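Local coordinates for DUF1076 domain-containing protein (Salmonella typhi, PDB 6IAI) that acts as a type III secretion effector of the NleG family and is an E3/E4 ubiquitin ligase that binds diubiquitin, represented here by its N-terminal part, at residues A[65-69]-A[100-105]; A[80-84]-A[108-113]. All coordinates share one frame; numbering follows the deposited sequence.

Contact 1 (A[65-69]-A[100-105]); sequences DLLYE and EWQGNA
Tyr68 and Leu66, both with CG anti to the carbonyl carbon (chi1 -57° and -61°), meet Trp101 where strand 66-71 passes over helix 91-113. The indole of Trp101 is engaged in two directions. Across one face lies the CD2 methyl of Leu66, 4.1 Å from the centroid of the six-membered ring of Trp101 and almost on its normal, a CH-pi contact. At its edge the five-membered ring is directed at the face of Tyr68 in an offset edge-to-face pair, planes 82° apart, with Trp101 CD1 3.4 Å from Tyr68 CE2. Trp101 NE1 also donates to the backbone O of Leu67 at 2.9 Å; the oxygen lies in the indole plane, but the donor stands above the carbonyl plane, so the bond does not follow a lone pair. Beyond the ring, the hydroxyl of Tyr68 takes a weak bond from Asn104 ND2 at 3.2 Å, while Asn104 OD1 accepts from the backbone N of Ile36. Ala105 CB rests 4.1 Å from Tyr68 CD2. Near the start of the strand, Leu66 CD1 touches the carboxylate of Glu100, whose OE1 forms a salt bridge with Arg97. The ring of Trp101 also stacks with Phe86. The chemistry thus implies a largely apolar helix-on-sheet core in which the buried indole N-H is satisfied by a strand carbonyl, an arrangement that would restrict both the tilt and the sliding of the indole.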
ATOM      1  N   ASP A  65       9.530   2.311   1.842  1.00 40.63           N
ATOM      2  CA  ASP A  65       9.856   3.278   0.791  1.00 40.89           C
ATOM      3  C   ASP A  65       9.225   2.942  -0.576  1.00 45.17           C
ATOM      4  O   ASP A  65       9.542   3.603  -1.562  1.00 47.45           O
ATOM      5  CB  ASP A  65      11.394   3.443   0.689  1.00 42.49           C
ATOM      6  CG  ASP A  65      12.148   2.186   0.284  1.00 56.00           C
ATOM      7  OD1 ASP A  65      11.769   1.072   0.759  1.00 57.61           O
ATOM      8  OD2 ASP A  65      13.125   2.308  -0.479  1.00 61.85           O
ATOM      9  N   LEU A  66       8.328   1.947  -0.642  1.00 38.71           N
ATOM     10  CA  LEU A  66       7.675   1.610  -1.906  1.00 37.30           C
ATOM     11  C   LEU A  66       6.188   1.966  -1.887  1.00 39.84           C
ATOM     12  O   LEU A  66       5.560   1.972  -0.822  1.00 39.21           O
ATOM     13  CB  LEU A  66       7.906   0.132  -2.304  1.00 37.49           C
ATOM     14  CG  LEU A  66       9.374  -0.314  -2.537  1.00 41.27           C
ATOM     15  CD1 LEU A  66       9.498  -1.829  -2.496  1.00 41.34           C
ATOM     16  CD2 LEU A  66       9.962   0.292  -3.829  1.00 40.71           C
ATOM     17  N   LEU A  67       5.645   2.295  -3.074  1.00 35.88           N
ATOM     18  CA  LEU A  67       4.249   2.663  -3.299  1.00 34.91           C
ATOM     19  C   LEU A  67       3.495   1.517  -3.926  1.00 39.19           C
ATOM     20  O   LEU A  67       3.963   0.927  -4.905  1.00 37.61           O
ATOM     21  CB  LEU A  67       4.092   3.888  -4.225  1.00 34.45           C
ATOM     22  CG  LEU A  67       4.802   5.165  -3.870  1.00 39.09           C
ATOM     23  CD1 LEU A  67       4.345   6.292  -4.800  1.00 37.83           C
ATOM     24  CD2 LEU A  67       4.599   5.524  -2.405  1.00 42.47           C
ATOM     25  N   TYR A  68       2.279   1.274  -3.407  1.00 36.08           N
ATOM     26  CA  TYR A  68       1.340   0.241  -3.834  1.00 34.79           C
ATOM     27  C   TYR A  68       0.013   0.885  -4.167  1.00 37.71           C
ATOM     28  O   TYR A  68      -0.372   1.854  -3.538  1.00 38.66           O
ATOM     29  CB  TYR A  68       1.171  -0.803  -2.719  1.00 35.92           C
ATOM     30  CG  TYR A  68       2.503  -1.412  -2.321  1.00 38.23           C
ATOM     31  CD1 TYR A  68       3.339  -0.774  -1.402  1.00 40.22           C
ATOM     32  CD2 TYR A  68       2.973  -2.574  -2.934  1.00 38.34           C
ATOM     33  CE1 TYR A  68       4.595  -1.290  -1.086  1.00 40.62           C
ATOM     34  CE2 TYR A  68       4.218  -3.109  -2.611  1.00 39.00           C
ATOM     35  CZ  TYR A  68       5.023  -2.467  -1.682  1.00 46.69           C
ATOM     36  OH  TYR A  68       6.255  -2.973  -1.379  1.00 44.30           O
ATOM     37  N   GLU A  69      -0.659   0.384  -5.201  1.00 33.49           N
ATOM     38  CA  GLU A  69      -1.974   0.850  -5.627  1.00 32.04           C
ATOM     39  C   GLU A  69      -2.983  -0.150  -5.162  1.00 36.96           C
ATOM     40  O   GLU A  69      -2.778  -1.343  -5.365  1.00 38.50           O
ATOM     41  CB  GLU A  69      -2.026   1.012  -7.136  1.00 33.29           C
ATOM     42  CG  GLU A  69      -1.005   2.016  -7.650  1.00 39.12           C
ATOM     43  CD  GLU A  69      -0.804   2.080  -9.153  1.00 73.02           C
ATOM     44  OE1 GLU A  69      -0.927   1.034  -9.836  1.00 63.25           O
ATOM     45  OE2 GLU A  69      -0.412   3.171  -9.627  1.00 78.40           O
ATOM     46  N   GLU A 100      11.168  -7.549  -4.886  1.00 40.72           N
ATOM     47  CA  GLU A 100      10.562  -7.318  -3.563  1.00 39.86           C
ATOM     48  C   GLU A 100       9.249  -6.579  -3.666  1.00 41.99           C
ATOM     49  O   GLU A 100       8.343  -6.861  -2.887  1.00 40.77           O
ATOM     50  CB  GLU A 100      11.506  -6.631  -2.549  1.00 40.71           C
ATOM     51  CG  GLU A 100      11.998  -5.262  -2.956  1.00 48.22           C
ATOM     52  CD  GLU A 100      12.430  -4.366  -1.815  1.00 64.08           C
ATOM     53  OE1 GLU A 100      13.486  -3.719  -1.964  1.00 63.40           O
ATOM     54  OE2 GLU A 100      11.728  -4.303  -0.781  1.00 53.91           O
ATOM     55  N   TRP A 101       9.155  -5.646  -4.629  1.00 38.42           N
ATOM     56  CA  TRP A 101       7.961  -4.872  -4.879  1.00 39.08           C
ATOM     57  C   TRP A 101       6.772  -5.800  -5.169  1.00 43.89           C
ATOM     58  O   TRP A 101       5.753  -5.710  -4.479  1.00 43.49           O
ATOM     59  CB  TRP A 101       8.215  -3.910  -6.037  1.00 39.23           C
ATOM     60  CG  TRP A 101       7.478  -2.615  -5.929  1.00 41.95           C
ATOM     61  CD1 TRP A 101       6.361  -2.363  -5.184  1.00 45.09           C
ATOM     62  CD2 TRP A 101       7.750  -1.412  -6.665  1.00 42.59           C
ATOM     63  NE1 TRP A 101       5.953  -1.063  -5.367  1.00 44.97           N
ATOM     64  CE2 TRP A 101       6.775  -0.460  -6.288  1.00 46.68           C
ATOM     65  CE3 TRP A 101       8.727  -1.041  -7.610  1.00 44.83           C
ATOM     66  CZ2 TRP A 101       6.752   0.842  -6.814  1.00 46.23           C
ATOM     67  CZ3 TRP A 101       8.716   0.255  -8.117  1.00 46.50           C
ATOM     68  CH2 TRP A 101       7.734   1.180  -7.720  1.00 47.03           C
ATOM     69  N   GLN A 102       6.944  -6.753  -6.125  1.00 40.97           N
ATOM     70  CA  GLN A 102       5.946  -7.765  -6.506  1.00 40.14           C
ATOM     71  C   GLN A 102       5.554  -8.697  -5.357  1.00 42.84           C
ATOM     72  O   GLN A 102       4.361  -8.957  -5.147  1.00 43.84           O
ATOM     73  CB  GLN A 102       6.418  -8.558  -7.740  1.00 41.47           C
ATOM     74  CG  GLN A 102       5.411  -9.567  -8.317  1.00 57.85           C
ATOM     75  CD  GLN A 102       4.178  -8.915  -8.892  1.00 85.33           C
ATOM     76  OE1 GLN A 102       3.160  -8.746  -8.208  1.00 82.47           O
ATOM     77  NE2 GLN A 102       4.246  -8.521 -10.156  1.00 84.37           N
ATOM     78  N   GLY A 103       6.548  -9.181  -4.624  1.00 37.69           N
ATOM     79  CA  GLY A 103       6.354 -10.061  -3.477  1.00 36.37           C
ATOM     80  C   GLY A 103       5.585  -9.416  -2.356  1.00 39.97           C
ATOM     81  O   GLY A 103       4.734 -10.061  -1.722  1.00 41.66           O
ATOM     82  N   ASN A 104       5.883  -8.129  -2.110  1.00 35.44           N
ATOM     83  CA  ASN A 104       5.208  -7.328  -1.089  1.00 35.50           C
ATOM     84  C   ASN A 104       3.766  -7.040  -1.524  1.00 36.10           C
ATOM     85  O   ASN A 104       2.856  -7.106  -0.697  1.00 35.79           O
ATOM     86  CB  ASN A 104       5.963  -6.035  -0.856  1.00 37.48           C
ATOM     87  CG  ASN A 104       7.220  -6.192  -0.061  1.00 46.04           C
ATOM     88  OD1 ASN A 104       7.358  -7.090   0.772  1.00 37.80           O
ATOM     89  ND2 ASN A 104       8.131  -5.272  -0.255  1.00 41.91           N
ATOM     90  N   ALA A 105       3.572  -6.766  -2.839  1.00 29.31           N
ATOM     91  CA  ALA A 105       2.261  -6.524  -3.431  1.00 29.14           C
ATOM     92  C   ALA A 105       1.350  -7.737  -3.229  1.00 36.72           C
ATOM     93  O   ALA A 105       0.216  -7.555  -2.779  1.00 37.29           O
ATOM     94  CB  ALA A 105       2.402  -6.160  -4.903  1.00 29.56           C
TER

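Contact 2 (A[80-84]-A[108-113]); sequences NTFKV and LERQLN
Val84 and Phe82 pack against Leu108 and Leu112 where the C-terminal turns of helix 91-113 cover strand 83-85, an outermost strand of the mixed sheet in this alpha+beta domain. The inner part is apolar and close. Val84 CG2 reaches 3.7 Å from Leu112 CD1, and its other methyl, CG1, anti to the backbone N (chi1 -178°), meets Leu108 CD2. The CB atoms of Phe82 and Leu112 also touch; Tyr68 adjoins both Val84 and Leu108, and Ile47 of helix 41-53 adjoins Leu112. Toward solvent, packing gives way to polar bonds. Lys83, whose chain bends at chi2 (72°), curls back to form a salt bridge with Glu109, its NZ 3.0 Å from OE2 on the syn side of the carboxylate; a weak second bond to OE1 is the one slack element. That same OE1 accepts the backbone N-H of Val84 at 2.9 Å from the anti side, so one carboxylate ties down both a lysine and the strand backbone. The side-chain amide of Asn113 pairs with both the N-H and the C=O of Phe82: OD1 takes the N-H of Phe82 at 2.8 Å on a lone pair, and ND2 returns a nearly straight bond, 2.9 Å and 178°, to a lone pair of Phe82 O.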
ATOM      1  N   ASN A  80     -16.106  -5.924  -1.424  1.00 45.87           N
ATOM      2  CA  ASN A  80     -15.072  -6.122  -0.414  1.00 44.04           C
ATOM      3  C   ASN A  80     -14.049  -7.168  -0.841  1.00 42.30           C
ATOM      4  O   ASN A  80     -13.714  -8.077  -0.083  1.00 41.10           O
ATOM      5  CB  ASN A  80     -15.678  -6.415   0.967  1.00 46.90           C
ATOM      6  CG  ASN A  80     -16.669  -5.371   1.430  1.00 78.34           C
ATOM      7  OD1 ASN A  80     -16.766  -4.261   0.879  1.00 68.34           O
ATOM      8  ND2 ASN A  80     -17.466  -5.718   2.432  1.00 78.49           N
ATOM      9  N   THR A  81     -13.557  -7.018  -2.070  1.00 35.29           N
ATOM     10  CA  THR A  81     -12.481  -7.804  -2.646  1.00 34.67           C
ATOM     11  C   THR A  81     -11.448  -6.755  -3.000  1.00 34.78           C
ATOM     12  O   THR A  81     -11.818  -5.704  -3.507  1.00 31.70           O
ATOM     13  CB  THR A  81     -12.947  -8.687  -3.836  1.00 43.99           C
ATOM     14  OG1 THR A  81     -13.460  -7.879  -4.900  1.00 50.12           O
ATOM     15  CG2 THR A  81     -13.966  -9.695  -3.427  1.00 38.20           C
ATOM     16  N   PHE A  82     -10.170  -6.999  -2.670  1.00 32.06           N
ATOM     17  CA  PHE A  82      -9.121  -5.990  -2.890  1.00 30.55           C
ATOM     18  C   PHE A  82      -8.017  -6.467  -3.779  1.00 33.34           C
ATOM     19  O   PHE A  82      -7.551  -7.593  -3.627  1.00 33.00           O
ATOM     20  CB  PHE A  82      -8.567  -5.470  -1.532  1.00 30.97           C
ATOM     21  CG  PHE A  82      -9.668  -5.090  -0.565  1.00 30.70           C
ATOM     22  CD1 PHE A  82     -10.261  -6.050   0.255  1.00 32.73           C
ATOM     23  CD2 PHE A  82     -10.158  -3.788  -0.521  1.00 31.55           C
ATOM     24  CE1 PHE A  82     -11.343  -5.717   1.090  1.00 32.76           C
ATOM     25  CE2 PHE A  82     -11.233  -3.453   0.323  1.00 34.52           C
ATOM     26  CZ  PHE A  82     -11.823  -4.422   1.116  1.00 31.93           C
ATOM     27  N   LYS A  83      -7.591  -5.592  -4.692  1.00 30.77           N
ATOM     28  CA  LYS A  83      -6.504  -5.801  -5.637  1.00 31.16           C
ATOM     29  C   LYS A  83      -5.337  -4.860  -5.312  1.00 36.53           C
ATOM     30  O   LYS A  83      -5.536  -3.676  -5.063  1.00 34.42           O
ATOM     31  CB  LYS A  83      -6.980  -5.552  -7.094  1.00 33.09           C
ATOM     32  CG  LYS A  83      -6.133  -6.244  -8.160  1.00 51.26           C
ATOM     33  CD  LYS A  83      -6.342  -7.796  -8.195  1.00 70.97           C
ATOM     34  CE  LYS A  83      -5.152  -8.559  -8.757  1.00 80.34           C
ATOM     35  NZ  LYS A  83      -5.074  -9.957  -8.228  1.00 81.07           N
ATOM     36  N   VAL A  84      -4.105  -5.402  -5.375  1.00 35.09           N
ATOM     37  CA  VAL A  84      -2.863  -4.671  -5.149  1.00 34.10           C
ATOM     38  C   VAL A  84      -2.021  -4.749  -6.390  1.00 41.00           C
ATOM     39  O   VAL A  84      -1.752  -5.837  -6.884  1.00 42.53           O
ATOM     40  CB  VAL A  84      -2.081  -5.107  -3.866  1.00 35.65           C
ATOM     41  CG1 VAL A  84      -0.817  -4.268  -3.661  1.00 34.99           C
ATOM     42  CG2 VAL A  84      -2.970  -5.041  -2.623  1.00 34.62           C
ATOM     43  N   LEU A 108       0.530  -7.997   0.629  1.00 29.52           N
ATOM     44  CA  LEU A 108      -0.464  -6.991   0.981  1.00 29.29           C
ATOM     45  C   LEU A 108      -1.867  -7.436   0.534  1.00 31.96           C
ATOM     46  O   LEU A 108      -2.799  -7.411   1.344  1.00 31.76           O
ATOM     47  CB  LEU A 108      -0.082  -5.589   0.438  1.00 29.32           C
ATOM     48  CG  LEU A 108      -1.019  -4.452   0.837  1.00 32.34           C
ATOM     49  CD1 LEU A 108      -1.158  -4.346   2.366  1.00 31.33           C
ATOM     50  CD2 LEU A 108      -0.619  -3.156   0.165  1.00 33.29           C
ATOM     51  N   GLU A 109      -1.995  -7.919  -0.719  1.00 29.34           N
ATOM     52  CA  GLU A 109      -3.268  -8.444  -1.262  1.00 28.78           C
ATOM     53  C   GLU A 109      -3.819  -9.593  -0.423  1.00 33.46           C
ATOM     54  O   GLU A 109      -4.985  -9.574  -0.028  1.00 34.35           O
ATOM     55  CB  GLU A 109      -3.090  -8.869  -2.721  1.00 29.23           C
ATOM     56  CG  GLU A 109      -4.402  -8.812  -3.475  1.00 31.89           C
ATOM     57  CD  GLU A 109      -4.266  -9.132  -4.936  1.00 39.54           C
ATOM     58  OE1 GLU A 109      -3.841  -8.236  -5.701  1.00 44.20           O
ATOM     59  OE2 GLU A 109      -4.534 -10.295  -5.311  1.00 34.34           O
ATOM     60  N   ARG A 110      -2.947 -10.539  -0.080  1.00 31.70           N
ATOM     61  CA  ARG A 110      -3.272 -11.699   0.744  1.00 32.29           C
ATOM     62  C   ARG A 110      -3.791 -11.265   2.098  1.00 37.30           C
ATOM     63  O   ARG A 110      -4.808 -11.777   2.541  1.00 38.22           O
ATOM     64  CB  ARG A 110      -2.031 -12.599   0.867  1.00 35.49           C
ATOM     65  CG  ARG A 110      -2.277 -13.963   1.506  1.00 45.45           C
ATOM     66  CD  ARG A 110      -1.023 -14.816   1.427  1.00 55.04           C
ATOM     67  NE  ARG A 110      -0.705 -15.227   0.054  1.00 64.60           N
ATOM     68  CZ  ARG A 110       0.508 -15.192  -0.497  1.00 77.85           C
ATOM     69  NH1 ARG A 110       1.553 -14.752   0.200  1.00 57.98           N
ATOM     70  NH2 ARG A 110       0.687 -15.598  -1.747  1.00 64.79           N
ATOM     71  N   GLN A 111      -3.136 -10.277   2.748  1.00 35.72           N
ATOM     72  CA  GLN A 111      -3.574  -9.773   4.061  1.00 34.67           C
ATOM     73  C   GLN A 111      -4.897  -8.998   3.987  1.00 38.69           C
ATOM     74  O   GLN A 111      -5.731  -9.106   4.893  1.00 37.55           O
ATOM     75  CB  GLN A 111      -2.494  -8.912   4.691  1.00 35.68           C
ATOM     76  CG  GLN A 111      -1.190  -9.658   5.009  1.00 29.50           C
ATOM     77  CD  GLN A 111      -0.198  -8.671   5.583  1.00 48.49           C
ATOM     78  OE1 GLN A 111      -0.517  -7.901   6.502  1.00 41.17           O
ATOM     79  NE2 GLN A 111       1.014  -8.646   5.034  1.00 37.72           N
ATOM     80  N   LEU A 112      -5.084  -8.207   2.905  1.00 34.31           N
ATOM     81  CA  LEU A 112      -6.310  -7.438   2.699  1.00 33.36           C
ATOM     82  C   LEU A 112      -7.549  -8.323   2.518  1.00 39.27           C
ATOM     83  O   LEU A 112      -8.642  -7.922   2.925  1.00 37.24           O
ATOM     84  CB  LEU A 112      -6.170  -6.504   1.480  1.00 32.75           C
ATOM     85  CG  LEU A 112      -5.275  -5.267   1.677  1.00 36.02           C
ATOM     86  CD1 LEU A 112      -5.061  -4.550   0.382  1.00 33.58           C
ATOM     87  CD2 LEU A 112      -5.794  -4.353   2.789  1.00 36.49           C
ATOM     88  N   ASN A 113      -7.386  -9.500   1.852  1.00 37.83           N
ATOM     89  CA  ASN A 113      -8.489 -10.417   1.572  1.00 37.73           C
ATOM     90  C   ASN A 113      -8.619 -11.566   2.584  1.00 45.40           C
ATOM     91  O   ASN A 113      -9.598 -12.303   2.515  1.00 47.46           O
ATOM     92  CB  ASN A 113      -8.413 -10.931   0.144  1.00 35.37           C
ATOM     93  CG  ASN A 113      -8.532  -9.862  -0.894  1.00 40.17           C
ATOM     94  OD1 ASN A 113      -9.585  -9.235  -1.077  1.00 36.65           O
ATOM     95  ND2 ASN A 113      -7.453  -9.617  -1.599  1.00 33.55           N
TER

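Overall arrangement
Both contacts set helix 91-113 against the same sheet, on the neighbouring strands 66-71 and 83-85, with centres about 13 Å apart. Contact 1 is the buried one, nearer the centre of the molecule, and relies on aromatic and aliphatic packing with a few bonds from side chains. Contact 2 lies farther along the helix, at an outermost strand, and is only partly buried: its leucines, valine and phenylalanine continue the core, whereas its exposed margin uses charge and amide-to-backbone bonds. The two join directly, because Val84 packs on Tyr68 and on Ala105 while Leu108 also reaches Tyr68, giving one continuous helix-sheet interface that grows more polar toward its outer end.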